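Local atomic coordinates of extracellular solute-binding protein, family 7 (PDB entry 4PET), a protein that binds pyruvate together with a calcium ion and probably delivers it, as a periplasmic solute-binding protein, to a TRAP transporter. Residues Arg30-Glu35 with Gly86-Gly91. Residues are numbered along the deposited sequence; the frame is centred on the assembly and turned at random.
Sequences RWKLAE and GQYQMG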
loop_
_atom_site.group_PDB
_atom_site.type_symbol
_atom_site.label_atom_id
_atom_site.label_comp_id
_atom_site.label_asym_id
_atom_site.label_seq_id
_atom_site.Cartn_x
_atom_site.Cartn_y
_atom_site.Cartn_z
ATOM N N ARG A 30 -3.498 31.210 5.725
ATOM C CA ARG A 30 -2.478 30.786 6.670
ATOM C C ARG A 30 -3.168 29.976 7.756
ATOM O O ARG A 30 -3.919 30.509 8.570
ATOM C CB ARG A 30 -1.772 32.019 7.225
ATOM C CG ARG A 30 -0.994 32.734 6.153
ATOM C CD ARG A 30 -0.617 34.094 6.607
ATOM N NE ARG A 30 -1.800 34.901 6.819
ATOM C CZ ARG A 30 -2.335 35.712 5.925
ATOM N NH1 ARG A 30 -1.801 35.848 4.713
ATOM N NH2 ARG A 30 -3.410 36.402 6.255
ATOM N N TRP A 31 -2.938 28.672 7.722
ATOM C CA TRP A 31 -3.577 27.731 8.613
ATOM C C TRP A 31 -2.574 27.194 9.632
ATOM O O TRP A 31 -1.374 27.336 9.450
ATOM C CB TRP A 31 -4.071 26.546 7.796
ATOM C CG TRP A 31 -5.419 26.779 7.156
ATOM C CD1 TRP A 31 -6.054 27.975 6.973
ATOM C CD2 TRP A 31 -6.289 25.776 6.650
ATOM N NE1 TRP A 31 -7.278 27.769 6.352
ATOM C CE2 TRP A 31 -7.442 26.425 6.152
ATOM C CE3 TRP A 31 -6.213 24.389 6.555
ATOM C CZ2 TRP A 31 -8.501 25.728 5.615
ATOM C CZ3 TRP A 31 -7.282 23.705 6.001
ATOM C CH2 TRP A 31 -8.392 24.373 5.535
ATOM N N LYS A 32 -3.085 26.566 10.685
ATOM C CA LYS A 32 -2.262 25.801 11.611
ATOM C C LYS A 32 -2.795 24.395 11.826
ATOM O O LYS A 32 -4.014 24.135 11.803
ATOM C CB LYS A 32 -2.065 26.516 12.951
ATOM C CG LYS A 32 -3.234 27.234 13.490
ATOM C CD LYS A 32 -2.756 28.327 14.452
ATOM C CE LYS A 32 -3.785 28.645 15.517
ATOM N NZ LYS A 32 -3.157 29.266 16.727
ATOM N N LEU A 33 -1.857 23.477 12.014
ATOM C CA LEU A 33 -2.186 22.070 12.221
ATOM C C LEU A 33 -1.677 21.697 13.614
ATOM O O LEU A 33 -0.533 22.009 13.955
ATOM C CB LEU A 33 -1.594 21.187 11.126
ATOM C CG LEU A 33 -1.801 19.666 11.311
ATOM C CD1 LEU A 33 -1.710 18.982 9.952
ATOM C CD2 LEU A 33 -0.803 19.007 12.283
ATOM N N ALA A 34 -2.541 21.092 14.440
ATOM C CA ALA A 34 -2.094 20.536 15.723
ATOM C C ALA A 34 -1.891 19.038 15.601
ATOM O O ALA A 34 -2.806 18.312 15.229
ATOM C CB ALA A 34 -3.104 20.810 16.820
ATOM N N GLU A 35 -0.711 18.560 15.963
ATOM C CA GLU A 35 -0.451 17.120 15.914
ATOM C C GLU A 35 -0.216 16.556 17.325
ATOM O O GLU A 35 0.316 17.241 18.169
ATOM C CB GLU A 35 0.706 16.800 14.962
ATOM C CG GLU A 35 2.097 17.398 15.307
ATOM C CD GLU A 35 3.158 17.020 14.270
ATOM O OE1 GLU A 35 2.787 16.338 13.283
ATOM O OE2 GLU A 35 4.351 17.383 14.444
ATOM N N GLY A 86 -12.301 24.812 15.796
ATOM C CA GLY A 86 -11.650 25.637 14.802
ATOM C C GLY A 86 -10.501 26.483 15.345
ATOM O O GLY A 86 -9.923 27.293 14.609
ATOM N N GLN A 87 -10.152 26.321 16.623
ATOM C CA GLN A 87 -8.928 26.953 17.104
ATOM C C GLN A 87 -7.738 26.530 16.218
ATOM O O GLN A 87 -6.830 27.317 15.945
ATOM C CB GLN A 87 -8.669 26.564 18.534
ATOM C CG GLN A 87 -7.287 26.898 18.982
ATOM C CD GLN A 87 -7.136 26.700 20.474
ATOM O OE1 GLN A 87 -8.079 26.258 21.168
ATOM N NE2 GLN A 87 -5.945 27.015 20.984
ATOM N N TYR A 88 -7.729 25.271 15.816
ATOM C CA TYR A 88 -6.847 24.823 14.736
ATOM C C TYR A 88 -7.693 24.397 13.548
ATOM O O TYR A 88 -8.719 23.717 13.712
ATOM C CB TYR A 88 -5.983 23.621 15.162
ATOM C CG TYR A 88 -4.786 23.998 16.017
ATOM C CD1 TYR A 88 -4.923 24.206 17.384
ATOM C CD2 TYR A 88 -3.525 24.137 15.456
ATOM C CE1 TYR A 88 -3.846 24.562 18.163
ATOM C CE2 TYR A 88 -2.437 24.491 16.217
ATOM C CZ TYR A 88 -2.607 24.695 17.580
ATOM O OH TYR A 88 -1.542 25.050 18.362
ATOM N N GLN A 89 -7.230 24.727 12.347
ATOM C CA GLN A 89 -7.951 24.317 11.141
ATOM C C GLN A 89 -7.766 22.836 10.867
ATOM O O GLN A 89 -8.614 22.217 10.248
ATOM C CB GLN A 89 -7.502 25.144 9.932
ATOM C CG GLN A 89 -7.918 26.617 9.987
ATOM C CD GLN A 89 -6.917 27.531 10.690
ATOM O OE1 GLN A 89 -5.843 27.109 11.136
ATOM N NE2 GLN A 89 -7.272 28.802 10.781
HETATM N N MSE A 90 -6.643 22.271 11.312
HETATM C CA MSE A 90 -6.336 20.871 11.046
HETATM C C MSE A 90 -5.681 20.177 12.215
HETATM O O MSE A 90 -5.093 20.812 13.097
HETATM C CB MSE A 90 -5.361 20.741 9.854
HETATM C CG MSE A 90 -5.906 21.197 8.553
HETATM SE SE MSE A 90 -4.511 20.988 7.184
HETATM C CE MSE A 90 -4.667 19.068 7.120
ATOM N N GLY A 91 -5.758 18.852 12.195
ATOM C CA GLY A 91 -5.059 18.059 13.189
ATOM C C GLY A 91 -4.472 16.828 12.515
ATOM O O GLY A 91 -4.838 16.498 11.381
HETATM O O HOH W 1 -5.236 30.713 11.168
#
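L33 and M90 pair as parallel strand neighbours, as do A34 and G91, and the ladder they start illustrates how the hydrogen-bond pairing of a β-strand can be carried on by a side chain where the partner's backbone turns aside. Strand 29-35 lies between 63-68 and 90-93 in a mixed five-stranded sheet. A34 N donates to M90 O (2.9 Å), and M90 N reaches K32 O over a longer 3.3 Å. One step earlier the chain has not yet entered the sheet, and the Q89 side chain acts as the acceptor: its OE1 receives K32 N at 2.8 Å, nearly straight at 168°. The bend at chi2 (89°) folds the Q89 chain over the W31 indole, Q89 CG 3.6 Å from the five-membered ring's centroid, and the amide lies almost parallel to it. Selenomethionine M90 meets the same indole at its edge through SE, a Met-aromatic contact, while its CB packs on L33; helix 255-290 covers W31 and M90. On the sheet's other face, the CB of A34 sits centrally over the Y88 ring, and Y88 OH is hydrogen-bonded to D68 of strand 63-68. The opposite ring face looks to the looser side, where partly exposed K32 holds NZ 5.0 Å from the Y88 centroid in a long cation-pi contact. One amide thus serves two main-chain groups, K32 N directly and R30 O through a water on NE2, carrying the strand's polar pairing back before the first parallel bridge.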